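Local atomic coordinates of uncharacterized protein, DUF633, LMOf2365_1472 (Listeria monocytogenes str. 4b F2365, PDB entry 3GNL), a protein that is of unknown function but is probably a tRNA (adenine(22)-N(1))-methyltransferase, transferring a methyl group from S-adenosylmethionine to tRNA. Residues A[15-28]-A[82-96]. Numbering follows the deposited sequence.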
# COMPACT_ATOMS: atom_id res chain seq x y z
N VAL A 15 -9.59 0.40 -1.77
CA VAL A 15 -8.62 0.09 -2.79
C VAL A 15 -9.30 0.08 -4.19
O VAL A 15 -8.78 0.70 -5.14
CB VAL A 15 -7.92 -1.27 -2.47
CG1 VAL A 15 -7.13 -1.73 -3.64
CG2 VAL A 15 -7.02 -1.13 -1.22
N ALA A 16 -10.42 -0.64 -4.29
CA ALA A 16 -11.20 -0.78 -5.54
C ALA A 16 -11.71 0.56 -6.04
O ALA A 16 -11.89 0.72 -7.25
CB ALA A 16 -12.35 -1.73 -5.32
N SER A 17 -11.92 1.50 -5.11
CA SER A 17 -12.52 2.80 -5.50
C SER A 17 -11.59 3.59 -6.43
O SER A 17 -12.04 4.55 -7.05
CB SER A 17 -12.88 3.65 -4.27
OG SER A 17 -11.72 4.25 -3.75
N TYR A 18 -10.32 3.21 -6.49
CA TYR A 18 -9.33 3.86 -7.34
C TYR A 18 -9.23 3.23 -8.71
O TYR A 18 -8.43 3.67 -9.53
CB TYR A 18 -7.98 3.91 -6.65
CG TYR A 18 -8.02 4.81 -5.41
CD1 TYR A 18 -8.22 6.19 -5.53
CD2 TYR A 18 -7.84 4.26 -4.14
CE1 TYR A 18 -8.25 7.03 -4.40
CE2 TYR A 18 -7.85 5.09 -2.97
CZ TYR A 18 -8.04 6.46 -3.13
OH TYR A 18 -8.07 7.28 -2.01
N ILE A 19 -10.06 2.22 -8.97
CA ILE A 19 -10.11 1.58 -10.31
C ILE A 19 -11.36 2.16 -10.94
O ILE A 19 -12.43 1.94 -10.44
CB ILE A 19 -10.26 0.05 -10.19
CG1 ILE A 19 -9.03 -0.55 -9.48
CG2 ILE A 19 -10.45 -0.60 -11.57
CD1 ILE A 19 -9.16 -2.03 -9.04
N THR A 20 -11.23 2.94 -12.02
CA THR A 20 -12.35 3.78 -12.45
C THR A 20 -12.62 3.79 -13.95
O THR A 20 -13.68 4.24 -14.38
CB THR A 20 -12.12 5.28 -12.01
OG1 THR A 20 -10.88 5.74 -12.55
CG2 THR A 20 -12.10 5.40 -10.49
N LYS A 21 -11.66 3.35 -14.74
CA LYS A 21 -11.68 3.67 -16.18
C LYS A 21 -11.84 2.44 -17.06
O LYS A 21 -11.25 2.36 -18.16
CB LYS A 21 -10.42 4.41 -16.55
CG LYS A 21 -10.23 5.75 -15.82
CD LYS A 21 -8.75 6.10 -15.71
CE LYS A 21 -8.11 6.26 -17.09
NZ LYS A 21 -6.64 6.18 -17.02
N ASN A 22 -12.61 1.46 -16.58
CA ASN A 22 -12.76 0.19 -17.33
C ASN A 22 -11.36 -0.35 -17.74
O ASN A 22 -11.08 -0.64 -18.90
CB ASN A 22 -13.69 0.41 -18.55
CG ASN A 22 -14.15 -0.90 -19.20
OD1 ASN A 22 -14.01 -1.06 -20.41
ND2 ASN A 22 -14.70 -1.82 -18.40
N GLU A 23 -10.49 -0.49 -16.73
CA GLU A 23 -9.06 -0.81 -16.87
C GLU A 23 -8.73 -2.31 -16.94
O GLU A 23 -9.52 -3.13 -16.48
CB GLU A 23 -8.31 -0.18 -15.64
CG GLU A 23 -9.09 1.07 -15.10
CD GLU A 23 -8.43 1.78 -13.93
OE1 GLU A 23 -7.51 1.20 -13.33
OE2 GLU A 23 -8.89 2.90 -13.59
N ARG A 24 -7.57 -2.65 -17.50
CA ARG A 24 -7.00 -3.99 -17.39
C ARG A 24 -6.10 -4.01 -16.14
O ARG A 24 -5.10 -3.26 -16.05
CB ARG A 24 -6.22 -4.42 -18.65
CG ARG A 24 -7.14 -4.42 -19.88
CD ARG A 24 -6.34 -4.69 -21.15
NE ARG A 24 -5.74 -6.02 -21.19
CZ ARG A 24 -6.38 -7.16 -21.45
NH1 ARG A 24 -7.71 -7.17 -21.69
NH2 ARG A 24 -5.70 -8.29 -21.43
N ILE A 25 -6.51 -4.80 -15.16
CA ILE A 25 -5.81 -4.75 -13.84
C ILE A 25 -5.09 -6.04 -13.51
O ILE A 25 -5.42 -7.12 -14.01
CB ILE A 25 -6.77 -4.40 -12.72
CG1 ILE A 25 -7.69 -5.60 -12.38
CG2 ILE A 25 -7.60 -3.10 -13.04
CD1 ILE A 25 -8.60 -5.38 -11.16
N ALA A 26 -4.08 -5.95 -12.65
CA ALA A 26 -3.49 -7.12 -12.03
C ALA A 26 -3.45 -6.94 -10.52
O ALA A 26 -2.87 -5.97 -10.04
CB ALA A 26 -2.10 -7.43 -12.57
N ASP A 27 -4.07 -7.88 -9.81
CA ASP A 27 -4.13 -7.89 -8.36
C ASP A 27 -3.16 -8.94 -7.83
O ASP A 27 -3.44 -10.15 -7.87
CB ASP A 27 -5.58 -8.19 -7.91
CG ASP A 27 -5.78 -8.02 -6.42
OD1 ASP A 27 -4.87 -7.46 -5.78
OD2 ASP A 27 -6.83 -8.44 -5.90
N ILE A 28 -2.05 -8.46 -7.27
CA ILE A 28 -0.96 -9.31 -6.83
C ILE A 28 -1.19 -9.81 -5.43
O ILE A 28 -1.34 -8.99 -4.50
CB ILE A 28 0.32 -8.53 -6.90
CG1 ILE A 28 0.44 -7.87 -8.27
CG2 ILE A 28 1.50 -9.45 -6.54
CD1 ILE A 28 0.55 -8.89 -9.52
N LEU A 82 5.26 -10.04 -9.53
CA LEU A 82 4.85 -9.64 -10.89
C LEU A 82 5.18 -10.68 -11.99
O LEU A 82 4.94 -10.36 -13.15
CB LEU A 82 5.36 -8.26 -11.29
CG LEU A 82 5.12 -7.09 -10.30
CD1 LEU A 82 5.51 -5.76 -10.87
CD2 LEU A 82 3.64 -7.09 -9.82
N ALA A 83 5.66 -11.86 -11.59
CA ALA A 83 5.91 -13.02 -12.51
C ALA A 83 4.60 -13.45 -13.19
O ALA A 83 4.61 -14.12 -14.23
CB ALA A 83 6.52 -14.18 -11.77
N VAL A 84 3.47 -13.04 -12.63
CA VAL A 84 2.19 -13.42 -13.21
C VAL A 84 1.77 -12.50 -14.35
O VAL A 84 0.79 -12.78 -15.03
CB VAL A 84 1.06 -13.54 -12.15
CG1 VAL A 84 1.39 -14.60 -11.09
CG2 VAL A 84 0.71 -12.12 -11.53
N ILE A 85 2.50 -11.42 -14.57
CA ILE A 85 2.18 -10.44 -15.60
C ILE A 85 3.06 -10.67 -16.82
O ILE A 85 4.24 -10.98 -16.69
CB ILE A 85 2.38 -8.97 -15.12
CG1 ILE A 85 1.39 -8.61 -14.02
CG2 ILE A 85 2.23 -7.98 -16.26
CD1 ILE A 85 1.61 -7.18 -13.52
N GLU A 86 2.47 -10.52 -18.00
CA GLU A 86 3.25 -10.60 -19.23
C GLU A 86 3.00 -9.35 -20.06
O GLU A 86 1.93 -8.72 -19.95
CB GLU A 86 2.89 -11.88 -19.99
CG GLU A 86 4.08 -12.63 -20.53
CD GLU A 86 4.91 -13.32 -19.46
OE1 GLU A 86 4.37 -14.22 -18.76
OE2 GLU A 86 6.11 -12.97 -19.32
N LYS A 87 3.99 -8.96 -20.87
CA LYS A 87 3.86 -7.77 -21.73
C LYS A 87 2.57 -7.76 -22.55
O LYS A 87 1.89 -6.74 -22.63
CB LYS A 87 5.08 -7.60 -22.66
N LYS A 88 2.22 -8.92 -23.13
CA LYS A 88 1.02 -9.03 -23.99
C LYS A 88 -0.30 -8.85 -23.23
O LYS A 88 -1.34 -8.60 -23.84
CB LYS A 88 1.02 -10.31 -24.84
CG LYS A 88 0.94 -11.63 -24.08
CD LYS A 88 0.71 -12.80 -25.04
CE LYS A 88 1.17 -14.12 -24.43
NZ LYS A 88 2.60 -14.08 -23.98
N ASP A 89 -0.25 -8.92 -21.90
CA ASP A 89 -1.44 -8.67 -21.09
C ASP A 89 -1.90 -7.22 -21.12
O ASP A 89 -3.05 -6.96 -20.83
CB ASP A 89 -1.26 -9.13 -19.64
CG ASP A 89 -1.18 -10.61 -19.52
OD1 ASP A 89 -2.00 -11.29 -20.18
OD2 ASP A 89 -0.30 -11.11 -18.79
N ALA A 90 -1.02 -6.29 -21.50
CA ALA A 90 -1.40 -4.88 -21.60
C ALA A 90 -2.12 -4.38 -20.33
O ALA A 90 -3.21 -3.82 -20.39
CB ALA A 90 -2.24 -4.63 -22.84
N ILE A 91 -1.49 -4.59 -19.18
CA ILE A 91 -2.07 -4.17 -17.90
C ILE A 91 -1.93 -2.66 -17.67
O ILE A 91 -0.85 -2.11 -17.90
CB ILE A 91 -1.35 -4.94 -16.79
CG1 ILE A 91 -1.61 -6.45 -16.90
CG2 ILE A 91 -1.71 -4.36 -15.39
CD1 ILE A 91 -3.06 -6.89 -16.92
N ASP A 92 -3.02 -2.01 -17.27
CA ASP A 92 -3.07 -0.57 -17.04
C ASP A 92 -2.79 -0.23 -15.57
O ASP A 92 -2.11 0.77 -15.27
CB ASP A 92 -4.44 0.02 -17.40
CG ASP A 92 -4.80 -0.23 -18.86
OD1 ASP A 92 -4.02 0.25 -19.70
OD2 ASP A 92 -5.83 -0.91 -19.12
N THR A 93 -3.31 -1.08 -14.68
CA THR A 93 -3.30 -0.82 -13.24
C THR A 93 -2.81 -2.06 -12.49
O THR A 93 -3.30 -3.15 -12.74
CB THR A 93 -4.68 -0.43 -12.80
OG1 THR A 93 -5.04 0.76 -13.51
CG2 THR A 93 -4.69 -0.11 -11.30
N ILE A 94 -1.91 -1.89 -11.51
CA ILE A 94 -1.53 -3.01 -10.65
C ILE A 94 -1.91 -2.67 -9.21
O ILE A 94 -1.65 -1.52 -8.77
CB ILE A 94 -0.02 -3.30 -10.67
CG1 ILE A 94 0.49 -3.62 -12.10
CG2 ILE A 94 0.34 -4.44 -9.70
CD1 ILE A 94 1.98 -3.81 -12.16
N VAL A 95 -2.60 -3.63 -8.56
CA VAL A 95 -2.98 -3.53 -7.14
C VAL A 95 -2.10 -4.45 -6.35
O VAL A 95 -1.93 -5.59 -6.72
CB VAL A 95 -4.44 -3.97 -6.93
CG1 VAL A 95 -4.88 -3.93 -5.48
CG2 VAL A 95 -5.40 -3.14 -7.79
N ILE A 96 -1.48 -3.94 -5.28
CA ILE A 96 -0.72 -4.82 -4.34
C ILE A 96 -1.16 -4.38 -2.94
O ILE A 96 -0.80 -3.27 -2.49
CB ILE A 96 0.84 -4.70 -4.49
CG1 ILE A 96 1.23 -4.69 -5.98
CG2 ILE A 96 1.53 -5.86 -3.73
CD1 ILE A 96 2.71 -4.48 -6.22
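Ile28 is packed tightly against residues 82-85: its CD1 lies 3.6 Å from Leu82 CD2 and 3.8 Å from Val84 CG2, while its CG1 rests against Ile94 CG2 and Ile96 CG1. With CG1 anti to the carbonyl carbon (chi1 -50°) and a second bend at chi2, the branch is carried over to these residues, where Ile85 CD1 also covers the methyl of Ala26. Helix 101-110 closes over Leu82 and Ile96. On the face of Ile25 and Asp27, Val95 packs against Val15 and Ile19, its CG1 3.6 Å from Val15 CG1 and its CG2 facing Ile19 CD1.

Between these two layers, strands 23-28 and 93-96 run parallel, with Ala26 N hydrogen-bonded to Thr93 O, Val95 N to Ala26 O and Ile28 N to Val95 O. They are the adjoining central strands of a Rossmann-like methyltransferase sheet in the order 3-2-1-4-5-7-6, the antiparallel strand 154-163 lying between 141-151 and 120-125. Asp27, near the C-terminal end of strand 23-28, hydrogen-bonds through OD2 to Ser30.

Where the strands begin, polar groups take over. Thr93 OG1 donates a short 2.5 Å bond to Glu23 OE1, reaching it from above the carboxylate plane; the other oxygen, OE2, is held by the backbone N of Thr20 and Lys21 and by Lys120. Arg24 O takes both Asp92 N and Thr93 N, and Asp92 OD2 answers with its anti lone pair to Arg24 N, 2.9 Å away. Further out, toward exposed Ala90, Arg24 bends at chi3 (65°) and grips Asp89 O side-on through NE (2.9 Å) and NH2 (3.0 Å), the oxygen lying in the guanidinium plane. The Asp89 carboxylate forms a salt bridge with Arg77 through OD2, which also accepts the backbone N of Glu86.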